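Local atomic coordinates of putative exonuclease (Eubacterium rectale, PDB entry 3L0A), a protein that is of uncertain function but binds zinc and is probably a hydrolase, perhaps an exonuclease of the PDDEXK nuclease clan. Residues G40-L44 with N45-E49; V62-F66 with E67-D71; D104-F107 with M108-S112; C244-C247 with R248-V252. All blocks are in the same frame, centred on the assembly; numbering follows the deposited sequence.

Contact 1. Residues G40-L44 with N45-E49; sequences GMEKL and NGRWE
Two bent chains bring the carboxylate of Glu-42 against the guanidinium of Arg-47: Glu-42 folds back at chi2 (-60°), and Arg-47, turned at chi3 (-60°), swings its head toward the same point. The main link of the resulting salt bridge runs from Arg-47 NH2 to the syn lone pair of Glu-42 OE2 at 2.6 Å, with OE2 in the guanidinium plane and the N-H nearly straight at it. A second, weak bond joins Arg-47 NE to Glu-42 OE1 at 3.0 Å. The two flat groups are 53° apart, too twisted for an even two-pronged pairing. A water 2.7 Å from Glu-42 OE1 donates to it and, weakly, to the Arg-47 carbonyl. Replaced by an alanine, Glu-42 would lose its carboxylate, which would probably leave the Arg-47 guanidinium without this counter-charge and free to turn, and the water without one of its supports. The carbonyl of Glu-42 is gripped as well, by Arg-47 N at 3.0 Å and by Trp-48 N at 3.2 Å, the latter arriving from above the carbonyl plane. Trp-48 thus comes back beside the helix, its CB 3.8 Å from Glu-42 CB, while its carbonyl O receives a CA-H...O contact from Lys-43 CA at 3.5 Å. Its indole packs on Cys-246 and Asp-245 of helix 245-250, beside the zinc site. Gly-46, with positive phi and a weak bond from its N to Lys-43 O, is the C-prime residue of the Schellman motif that ends helix 37-45.

Contact 2. Residues V62-F66 with E67-D71; sequences VDSYF and EGSLD
Ser-64, Glu-67 and Leu-70 carry this turn between two helices, and the hydroxyl of Ser-64 faces that of Ser-69 across it. Ser-64 OG, set opposite its own backbone N (chi1 -162°), points at the chain where it leaves the turn. The modelled distance from Ser-64 OG to Ser-69 OG is 2.5 Å, a hydrogen bond whose direction is open, but Ser-64 OG is also crowded against its neighbour, so its exact place is doubtful. More secure is the backbone of the same residue: Ser-64 O takes a nearly straight bond from Ser-69 N at 3.1 Å. Together with the bond from Gly-68 N to Tyr-65 O at 3.3 Å, and the positive phi of Gly-68, this is a Schellman motif closing helix 54-67. Glu-67 belongs to the last turn of that helix, its N bonded to Asp-63 O at 3.0 Å. Its extended side chain runs alongside the turn, bringing OE1 within 2.8 Å of Ser-69 OG, though that hydroxyl proton has more than one acceptor in range. Leu-70, in the first turn of the next helix, lies on the flank away from Glu-67, where its CD2 branch meets the edge of the Tyr-65 ring at CD1, 4.1 Å off. The phenol of Tyr-65 is held at its far end by Glu-102, and its ring packs on Ile-98 of helix 89-102. Val-62 and Phe-66 press on that helix too and on Leu-144 of strand 140-147, while Asp-63 and Glu-67 lie against Gln-116 of strand 114-123.

Contact 3. Residues D104-F107 with M108-S112; sequences DEYF and MKYMS
Tyr-106 and Tyr-110, one helical turn apart, form the tighter side of this short helix. The edge of the Tyr-110 ring is directed at the face of Tyr-106 in an offset edge-to-face pair, centroids 5.3 Å apart and planes at 61°. Tyr-110 CE1 does the touching, 3.6 Å from Tyr-106 CE2. The rings converge toward their hydroxyls, where Tyr-110 OH donates to Tyr-106 OH at 2.9 Å; the ring contact and the hydroxyl bond together restrict how either ring can turn. Different first torsions make this possible: Tyr-106 CG stands opposite its backbone N (chi1 -168°), whereas Tyr-110 CG lies beside its N (chi1 -77°), and the two side chains slant together. The packing continues round the helix, where Phe-107 and selenomethionine Met-111 run side by side. Met-111 CG meets the ring edge at Phe-107 CE1, 3.7 Å away, and its selenium makes an oblique Met-aromatic contact with the ring. The other flank is looser. Exposed Lys-109 lays its aliphatic chain along the backbone, CG 3.4 Å from Glu-105 O, and NZ ends at the edge of the Tyr-106 ring, near its plane, 5.3 Å from Glu-105 OE1 and beyond salt-bridge range. Phe-107 packs on Ile-204 and Ile-206 of strand 204-209, and Pro-256 of the third subunit rests on both tyrosines. At the start of the helix Asp-104 is the N-cap, its OD2 accepting from Phe-107 N at 2.8 Å through the anti lone pair, and the whole is an N-capped helix bearing aromatic contacts between residues four apart.

Contact 4. Residues C244-C247 with R248-V252; sequences CDCC and RHNRV. With ZN (zinc ion), chain B.
Cys-244 and Arg-248 meet where a CxxC zinc ligand pair opens a helix. Cys-244 and Cys-247 supply two thiolates of a four-cysteine site completed by Cys-36 and Cys-241, with zinc 2.2 Å from Cys-244 SG and 2.5 Å from Cys-247 SG. Cys-244 is also the N-cap: its sulfur accepts from Cys-247 N at 3.3 Å, so the zinc ligand itself starts helix 245-250. Held between backbone N and carbonyl carbon (chi1 66°), this SG can face the metal and the helix end together. Arg-248, bent at chi3, folds back over that first turn, and one face of its guanidinium lies above Cys-244 O, which sits 3.6 Å from the plane, near its centre. Asp-245 approaches differently: its carboxylate stands perpendicular to the guanidinium, planes 90° apart, and Arg-248 NH2 reaches Asp-245 OD1 at 2.8 Å from above the carboxylate plane. One N-H meets one oxygen between these two groups, which makes the salt bridge single-pronged. Arg-248 NE bonds to Glu-201 O of the second subunit, which ties the turn to the interface. A leucine in place of Arg-248 would have no guanidinium, and would probably leave Asp-245 without this positive partner and Glu-201 O of the second subunit without its donor. Further along, Arg-251 makes a salt bridge with Asp-203 of the second subunit. Asn-250 closes the turn on Cys-246 O, which it grips twice from opposite faces of the carbonyl plane, by its N at 3.1 Å and by ND2 at 2.8 Å, with the oxygen in the plane of the Asn-250 side-chain amide.

Along the chain the four local contacts come in series, and in space they form two pairs. Contacts 1 and 4 have centres 12 Å apart on the same side of the chain's centre: Trp-48, past the end of helix 37-45, packs its ring on helix 245-250, with CZ3 3.6 Å from His-249 CB, so two chain-distant helices meet beside the zinc. Contacts 2 and 3, centres 16 Å apart, join helix 54-67 to helix 105-110, where Phe-66 meets the selenomethionines Met-108 and Met-111. Contacts 3 and 4 lie on opposite sides of the chain's centre, about 43 Å between centres, and both face other subunits: helix 105-110 meets the third subunit and helix 245-250 the second.

Contact 1. Residues G40-L44 with N45-E49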
loop_
_atom_site.group_PDB
_atom_site.type_symbol
_atom_site.label_atom_id
_atom_site.label_comp_id
_atom_site.label_asym_id
_atom_site.label_seq_id
_atom_site.Cartn_x
_atom_site.Cartn_y
_atom_site.Cartn_z
ATOM N N GLY A 40 -1.062 25.270 -13.666
ATOM C CA GLY A 40 0.059 26.160 -13.799
ATOM C C GLY A 40 -0.309 27.631 -13.860
ATOM O O GLY A 40 0.465 28.488 -13.387
HETATM N N MSE A 41 -1.460 27.912 -14.467
HETATM C CA MSE A 41 -1.942 29.295 -14.636
HETATM C C MSE A 41 -2.624 29.762 -13.348
HETATM O O MSE A 41 -2.429 30.883 -12.925
HETATM C CB MSE A 41 -2.917 29.389 -15.813
HETATM C CG MSE A 41 -2.256 29.244 -17.183
HETATM SE SE MSE A 41 -1.050 30.689 -17.576
HETATM C CE MSE A 41 -2.403 31.908 -18.272
ATOM N N GLU A 42 -3.378 28.882 -12.684
ATOM C CA GLU A 42 -3.937 29.209 -11.381
ATOM C C GLU A 42 -2.870 29.467 -10.285
ATOM O O GLU A 42 -3.058 30.340 -9.428
ATOM C CB GLU A 42 -4.908 28.116 -10.958
ATOM C CG GLU A 42 -6.066 27.978 -11.921
ATOM C CD GLU A 42 -6.860 29.247 -12.033
ATOM O OE1 GLU A 42 -7.599 29.562 -11.084
ATOM O OE2 GLU A 42 -6.769 29.935 -13.079
ATOM N N LYS A 43 -1.748 28.746 -10.318
ATOM C CA LYS A 43 -0.618 29.034 -9.401
ATOM C C LYS A 43 0.005 30.416 -9.636
ATOM O O LYS A 43 0.356 31.111 -8.671
ATOM C CB LYS A 43 0.491 27.968 -9.490
ATOM C CG LYS A 43 0.275 26.760 -8.575
ATOM C CD LYS A 43 1.386 25.662 -8.769
ATOM C CE LYS A 43 2.592 25.795 -7.792
ATOM N NZ LYS A 43 3.856 25.115 -8.251
ATOM N N LEU A 44 0.152 30.789 -10.910
ATOM C CA LEU A 44 0.688 32.091 -11.304
ATOM C C LEU A 44 -0.196 33.253 -10.860
ATOM O O LEU A 44 0.306 34.190 -10.249
ATOM C CB LEU A 44 0.862 32.148 -12.824
ATOM C CG LEU A 44 1.961 31.281 -13.424
ATOM C CD1 LEU A 44 1.630 30.982 -14.888
ATOM C CD2 LEU A 44 3.329 31.979 -13.267
ATOM N N ASN A 45 -1.494 33.188 -11.203
ATOM C CA ASN A 45 -2.530 34.160 -10.764
ATOM C C ASN A 45 -2.593 34.348 -9.252
ATOM O O ASN A 45 -3.072 35.375 -8.772
ATOM C CB ASN A 45 -3.961 33.681 -11.118
ATOM C CG ASN A 45 -4.226 33.518 -12.617
ATOM O OD1 ASN A 45 -3.526 34.076 -13.477
ATOM N ND2 ASN A 45 -5.268 32.740 -12.926
ATOM N N GLY A 46 -2.184 33.321 -8.509
ATOM C CA GLY A 46 -2.360 33.299 -7.058
ATOM C C GLY A 46 -3.744 32.846 -6.614
ATOM O O GLY A 46 -4.167 33.147 -5.511
ATOM N N ARG A 47 -4.454 32.111 -7.464
ATOM C CA ARG A 47 -5.797 31.628 -7.117
ATOM C C ARG A 47 -5.792 30.178 -6.653
ATOM O O ARG A 47 -6.830 29.656 -6.245
ATOM C CB ARG A 47 -6.735 31.795 -8.304
ATOM C CG ARG A 47 -6.714 33.197 -8.838
ATOM C CD ARG A 47 -7.884 33.476 -9.732
ATOM N NE ARG A 47 -7.879 32.566 -10.862
ATOM C CZ ARG A 47 -8.706 32.653 -11.896
ATOM N NH1 ARG A 47 -9.616 33.633 -11.968
ATOM N NH2 ARG A 47 -8.624 31.760 -12.880
ATOM N N TRP A 48 -4.622 29.543 -6.731
ATOM C CA TRP A 48 -4.401 28.217 -6.196
ATOM C C TRP A 48 -3.028 28.186 -5.522
ATOM O O TRP A 48 -2.027 28.420 -6.211
ATOM C CB TRP A 48 -4.459 27.175 -7.316
ATOM C CG TRP A 48 -4.393 25.812 -6.768
ATOM C CD1 TRP A 48 -3.318 25.004 -6.736
ATOM C CD2 TRP A 48 -5.441 25.116 -6.100
ATOM N NE1 TRP A 48 -3.620 23.829 -6.098
ATOM C CE2 TRP A 48 -4.930 23.878 -5.701
ATOM C CE3 TRP A 48 -6.776 25.422 -5.811
ATOM C CZ2 TRP A 48 -5.697 22.937 -5.011
ATOM C CZ3 TRP A 48 -7.544 24.487 -5.128
ATOM C CH2 TRP A 48 -6.999 23.257 -4.740
ATOM N N GLU A 49 -2.987 27.953 -4.196
ATOM C CA GLU A 49 -1.735 27.586 -3.468
ATOM C C GLU A 49 -1.868 26.135 -2.993
ATOM O O GLU A 49 -2.903 25.758 -2.456
ATOM C CB GLU A 49 -1.430 28.531 -2.277
HETATM O O HOH W 1 -7.688 28.051 -8.811
#

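Contact 2. Residues V62-F66 with E67-D71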
loop_
_atom_site.group_PDB
_atom_site.type_symbol
_atom_site.label_atom_id
_atom_site.label_comp_id
_atom_site.label_asym_id
_atom_site.label_seq_id
_atom_site.Cartn_x
_atom_site.Cartn_y
_atom_site.Cartn_z
ATOM N N VAL A 62 15.991 20.265 5.709
ATOM C CA VAL A 62 17.351 19.887 5.462
ATOM C C VAL A 62 18.090 20.958 4.682
ATOM O O VAL A 62 19.244 21.274 5.038
ATOM C CB VAL A 62 17.437 18.537 4.744
ATOM C CG1 VAL A 62 18.846 18.275 4.387
ATOM C CG2 VAL A 62 16.843 17.379 5.632
ATOM N N ASP A 63 17.463 21.546 3.654
ATOM C CA ASP A 63 18.104 22.701 2.947
ATOM C C ASP A 63 18.455 23.783 3.941
ATOM O O ASP A 63 19.561 24.348 3.970
ATOM C CB ASP A 63 17.152 23.365 1.949
ATOM C CG ASP A 63 17.088 22.665 0.642
ATOM O OD1 ASP A 63 18.045 21.955 0.290
ATOM O OD2 ASP A 63 16.062 22.837 -0.047
ATOM N N SER A 64 17.468 24.098 4.760
ATOM C CA SER A 64 17.639 25.133 5.727
ATOM C C SER A 64 18.762 24.843 6.732
ATOM O O SER A 64 19.460 25.773 7.149
ATOM C CB SER A 64 16.354 25.425 6.455
ATOM O OG SER A 64 16.539 26.697 7.052
ATOM N N TYR A 65 18.929 23.577 7.126
ATOM C CA TYR A 65 20.062 23.211 8.006
ATOM C C TYR A 65 21.381 23.617 7.337
ATOM O O TYR A 65 22.191 24.313 7.964
ATOM C CB TYR A 65 20.086 21.723 8.390
ATOM C CG TYR A 65 21.339 21.355 9.133
ATOM C CD1 TYR A 65 21.486 21.659 10.457
ATOM C CD2 TYR A 65 22.389 20.773 8.488
ATOM C CE1 TYR A 65 22.645 21.372 11.117
ATOM C CE2 TYR A 65 23.525 20.481 9.126
ATOM C CZ TYR A 65 23.654 20.791 10.447
ATOM O OH TYR A 65 24.788 20.495 11.088
ATOM N N PHE A 66 21.576 23.251 6.069
ATOM C CA PHE A 66 22.856 23.538 5.412
ATOM C C PHE A 66 23.121 25.015 5.102
ATOM O O PHE A 66 24.292 25.424 5.057
ATOM C CB PHE A 66 23.027 22.668 4.174
ATOM C CG PHE A 66 23.209 21.217 4.500
ATOM C CD1 PHE A 66 24.424 20.727 4.899
ATOM C CD2 PHE A 66 22.172 20.340 4.424
ATOM C CE1 PHE A 66 24.587 19.376 5.193
ATOM C CE2 PHE A 66 22.345 18.984 4.728
ATOM C CZ PHE A 66 23.552 18.526 5.115
ATOM N N GLU A 67 22.051 25.805 4.935
ATOM C CA GLU A 67 22.140 27.264 4.676
ATOM C C GLU A 67 22.326 28.071 5.960
ATOM O O GLU A 67 22.746 29.242 5.901
ATOM C CB GLU A 67 20.880 27.733 3.895
ATOM C CG GLU A 67 20.729 29.234 3.565
ATOM C CD GLU A 67 19.408 29.565 2.820
ATOM O OE1 GLU A 67 18.337 29.047 3.217
ATOM O OE2 GLU A 67 19.438 30.349 1.836
ATOM N N GLY A 68 22.043 27.462 7.119
ATOM C CA GLY A 68 22.132 28.169 8.412
ATOM C C GLY A 68 20.958 29.115 8.597
ATOM O O GLY A 68 21.094 30.206 9.154
ATOM N N SER A 69 19.810 28.678 8.109
ATOM C CA SER A 69 18.581 29.444 8.165
ATOM C C SER A 69 17.481 28.603 8.835
ATOM O O SER A 69 16.307 28.788 8.543
ATOM C CB SER A 69 18.123 29.807 6.727
ATOM O OG SER A 69 17.737 28.640 5.971
ATOM N N LEU A 70 17.875 27.668 9.704
ATOM C CA LEU A 70 16.948 26.722 10.311
ATOM C C LEU A 70 16.044 27.392 11.335
ATOM O O LEU A 70 14.864 27.034 11.436
ATOM C CB LEU A 70 17.715 25.580 10.979
ATOM C CG LEU A 70 16.946 24.340 11.453
ATOM C CD1 LEU A 70 15.981 23.794 10.397
ATOM C CD2 LEU A 70 17.957 23.281 11.830
ATOM N N ASP A 71 16.582 28.347 12.099
ATOM C CA ASP A 71 15.777 29.023 13.139
ATOM C C ASP A 71 14.565 29.666 12.503
ATOM O O ASP A 71 13.455 29.582 13.040
ATOM C CB ASP A 71 16.577 30.102 13.888
ATOM C CG ASP A 71 15.843 30.619 15.129
ATOM O OD1 ASP A 71 15.726 29.864 16.113
ATOM O OD2 ASP A 71 15.364 31.775 15.132
#

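Contact 3. Residues D104-F107 with M108-S112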
loop_
_atom_site.group_PDB
_atom_site.type_symbol
_atom_site.label_atom_id
_atom_site.label_comp_id
_atom_site.label_asym_id
_atom_site.label_seq_id
_atom_site.Cartn_x
_atom_site.Cartn_y
_atom_site.Cartn_z
ATOM N N ASP A 104 29.907 11.255 6.529
ATOM C CA ASP A 104 30.559 10.871 5.257
ATOM C C ASP A 104 31.358 12.025 4.597
ATOM O O ASP A 104 30.788 12.925 3.992
ATOM C CB ASP A 104 29.487 10.324 4.277
ATOM C CG ASP A 104 30.099 9.587 3.068
ATOM O OD1 ASP A 104 30.372 8.377 3.200
ATOM O OD2 ASP A 104 30.315 10.221 1.999
ATOM N N GLU A 105 32.687 11.981 4.685
ATOM C CA GLU A 105 33.541 13.037 4.124
ATOM C C GLU A 105 33.304 13.280 2.647
ATOM O O GLU A 105 33.241 14.424 2.205
ATOM C CB GLU A 105 35.035 12.730 4.335
ATOM C CG GLU A 105 35.491 12.835 5.777
ATOM C CD GLU A 105 37.019 12.973 5.926
ATOM O OE1 GLU A 105 37.745 12.741 4.930
ATOM O OE2 GLU A 105 37.470 13.347 7.041
ATOM N N TYR A 106 33.204 12.205 1.878
ATOM C CA TYR A 106 33.021 12.326 0.434
ATOM C C TYR A 106 31.715 13.088 0.119
ATOM O O TYR A 106 31.709 14.076 -0.619
ATOM C CB TYR A 106 33.032 10.936 -0.228
ATOM C CG TYR A 106 33.149 11.007 -1.750
ATOM C CD1 TYR A 106 34.339 11.387 -2.368
ATOM C CD2 TYR A 106 32.054 10.735 -2.565
ATOM C CE1 TYR A 106 34.432 11.467 -3.749
ATOM C CE2 TYR A 106 32.149 10.814 -3.940
ATOM C CZ TYR A 106 33.328 11.175 -4.517
ATOM O OH TYR A 106 33.369 11.255 -5.877
ATOM N N PHE A 107 30.629 12.672 0.732
ATOM C CA PHE A 107 29.346 13.321 0.502
ATOM C C PHE A 107 29.476 14.769 0.932
ATOM O O PHE A 107 29.111 15.672 0.180
ATOM C CB PHE A 107 28.250 12.589 1.280
ATOM C CG PHE A 107 26.783 12.972 0.903
ATOM C CD1 PHE A 107 26.286 14.257 1.089
ATOM C CD2 PHE A 107 25.907 12.000 0.418
ATOM C CE1 PHE A 107 24.961 14.573 0.787
ATOM C CE2 PHE A 107 24.574 12.299 0.124
ATOM C CZ PHE A 107 24.106 13.573 0.310
HETATM N N MSE A 108 30.039 15.010 2.114
HETATM C CA MSE A 108 30.198 16.415 2.576
HETATM C C MSE A 108 31.025 17.262 1.587
HETATM O O MSE A 108 30.886 18.459 1.556
HETATM C CB MSE A 108 30.769 16.521 4.007
HETATM C CG MSE A 108 29.778 16.181 5.115
HETATM SE SE MSE A 108 28.102 17.088 4.990
HETATM C CE MSE A 108 28.640 18.781 5.717
ATOM N N LYS A 109 31.867 16.683 0.756
ATOM C CA LYS A 109 32.620 17.522 -0.172
ATOM C C LYS A 109 31.714 18.084 -1.242
ATOM O O LYS A 109 31.944 19.178 -1.725
ATOM C CB LYS A 109 33.781 16.772 -0.826
ATOM C CG LYS A 109 34.934 16.404 0.089
ATOM C CD LYS A 109 35.751 15.233 -0.552
ATOM C CE LYS A 109 37.075 14.872 0.196
ATOM N NZ LYS A 109 37.627 13.557 -0.307
ATOM N N TYR A 110 30.693 17.344 -1.639
ATOM C CA TYR A 110 29.796 17.846 -2.693
ATOM C C TYR A 110 28.863 18.915 -2.120
ATOM O O TYR A 110 28.352 19.786 -2.848
ATOM C CB TYR A 110 29.015 16.723 -3.331
ATOM C CG TYR A 110 29.794 15.923 -4.288
ATOM C CD1 TYR A 110 30.724 15.001 -3.842
ATOM C CD2 TYR A 110 29.620 16.063 -5.665
ATOM C CE1 TYR A 110 31.471 14.250 -4.733
ATOM C CE2 TYR A 110 30.369 15.304 -6.561
ATOM C CZ TYR A 110 31.296 14.405 -6.087
ATOM O OH TYR A 110 32.062 13.646 -6.955
HETATM N N MSE A 111 28.673 18.855 -0.802
HETATM C CA MSE A 111 27.833 19.804 -0.131
HETATM C C MSE A 111 28.627 21.046 0.255
HETATM O O MSE A 111 28.076 21.937 0.891
HETATM C CB MSE A 111 27.205 19.178 1.115
HETATM C CG MSE A 111 26.295 18.061 0.807
HETATM SE SE MSE A 111 24.767 18.652 -0.287
HETATM C CE MSE A 111 24.142 20.240 0.636
ATOM N N SER A 112 29.892 21.157 -0.136
ATOM C CA SER A 112 30.724 22.249 0.416
ATOM C C SER A 112 30.665 23.561 -0.405
ATOM O O SER A 112 31.335 24.536 -0.061
ATOM C CB SER A 112 32.179 21.789 0.607
ATOM O OG SER A 112 32.803 21.481 -0.620
#

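Contact 4. Residues C244-C247 with R248-V252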
loop_
_atom_site.group_PDB
_atom_site.type_symbol
_atom_site.label_atom_id
_atom_site.label_comp_id
_atom_site.label_asym_id
_atom_site.label_seq_id
_atom_site.Cartn_x
_atom_site.Cartn_y
_atom_site.Cartn_z
ATOM N N CYS A 244 -6.212 16.616 -11.064
ATOM C CA CYS A 244 -5.484 17.193 -9.945
ATOM C C CYS A 244 -6.493 17.897 -9.032
ATOM O O CYS A 244 -7.672 18.080 -9.382
ATOM C CB CYS A 244 -4.411 18.177 -10.463
ATOM S SG CYS A 244 -5.119 19.652 -11.259
ATOM N N ASP A 245 -6.047 18.288 -7.853
ATOM C CA ASP A 245 -6.920 18.875 -6.846
ATOM C C ASP A 245 -7.465 20.240 -7.316
ATOM O O ASP A 245 -8.656 20.563 -7.093
ATOM C CB ASP A 245 -6.185 18.998 -5.494
ATOM C CG ASP A 245 -6.083 17.649 -4.702
ATOM O OD1 ASP A 245 -6.966 16.754 -4.809
ATOM O OD2 ASP A 245 -5.128 17.524 -3.891
ATOM N N CYS A 246 -6.612 21.018 -7.988
ATOM C CA CYS A 246 -7.009 22.336 -8.559
ATOM C C CYS A 246 -8.148 22.160 -9.545
ATOM O O CYS A 246 -9.172 22.813 -9.444
ATOM C CB CYS A 246 -5.822 23.040 -9.263
ATOM S SG CYS A 246 -6.190 24.636 -10.007
ATOM N N CYS A 247 -7.957 21.235 -10.481
ATOM C CA CYS A 247 -9.010 20.886 -11.427
ATOM C C CYS A 247 -10.316 20.523 -10.729
ATOM O O CYS A 247 -11.383 20.960 -11.137
ATOM C CB CYS A 247 -8.550 19.754 -12.349
ATOM S SG CYS A 247 -7.725 20.326 -13.850
ATOM N N ARG A 248 -10.227 19.741 -9.663
ATOM C CA ARG A 248 -11.418 19.250 -8.989
ATOM C C ARG A 248 -12.125 20.343 -8.203
ATOM O O ARG A 248 -13.353 20.400 -8.184
ATOM C CB ARG A 248 -11.090 18.065 -8.072
ATOM C CG ARG A 248 -10.561 16.812 -8.816
ATOM C CD ARG A 248 -10.619 15.563 -7.977
ATOM N NE ARG A 248 -9.408 15.423 -7.195
ATOM C CZ ARG A 248 -8.275 14.922 -7.648
ATOM N NH1 ARG A 248 -8.149 14.471 -8.882
ATOM N NH2 ARG A 248 -7.242 14.876 -6.847
ATOM N N HIS A 249 -11.351 21.185 -7.533
ATOM C CA HIS A 249 -11.892 22.360 -6.833
ATOM C C HIS A 249 -12.656 23.281 -7.752
ATOM O O HIS A 249 -13.664 23.841 -7.379
ATOM C CB HIS A 249 -10.768 23.177 -6.195
ATOM C CG HIS A 249 -11.266 24.359 -5.428
ATOM N ND1 HIS A 249 -11.659 24.274 -4.109
ATOM C CD2 HIS A 249 -11.471 25.646 -5.802
ATOM C CE1 HIS A 249 -12.052 25.466 -3.695
ATOM N NE2 HIS A 249 -11.961 26.315 -4.705
ATOM N N ASN A 250 -12.140 23.440 -8.964
ATOM C CA ASN A 250 -12.712 24.369 -9.940
ATOM C C ASN A 250 -13.783 23.814 -10.887
ATOM O O ASN A 250 -14.317 24.552 -11.687
ATOM C CB ASN A 250 -11.553 24.966 -10.742
ATOM C CG ASN A 250 -10.781 25.985 -9.950
ATOM O OD1 ASN A 250 -11.177 27.141 -9.898
ATOM N ND2 ASN A 250 -9.665 25.575 -9.341
ATOM N N ARG A 251 -14.109 22.518 -10.800
ATOM C CA ARG A 251 -15.044 21.926 -11.734
ATOM C C ARG A 251 -16.441 22.380 -11.446
ATOM O O ARG A 251 -16.818 22.476 -10.289
ATOM C CB ARG A 251 -14.987 20.397 -11.677
ATOM C CG ARG A 251 -15.888 19.720 -12.693
ATOM C CD ARG A 251 -15.663 18.228 -12.757
ATOM N NE ARG A 251 -14.242 17.898 -12.756
ATOM C CZ ARG A 251 -13.728 16.762 -12.295
ATOM N NH1 ARG A 251 -14.515 15.826 -11.809
ATOM N NH2 ARG A 251 -12.418 16.568 -12.319
ATOM N N VAL A 252 -17.210 22.632 -12.510
ATOM C CA VAL A 252 -18.594 23.055 -12.432
ATOM C C VAL A 252 -19.294 22.179 -13.418
ATOM O O VAL A 252 -19.124 22.337 -14.626
ATOM C CB VAL A 252 -18.771 24.536 -12.828
ATOM C CG1 VAL A 252 -20.239 24.948 -12.776
ATOM C CG2 VAL A 252 -17.929 25.462 -11.924
HETATM ZN ZN ZN B . -5.384 19.602 -13.492
#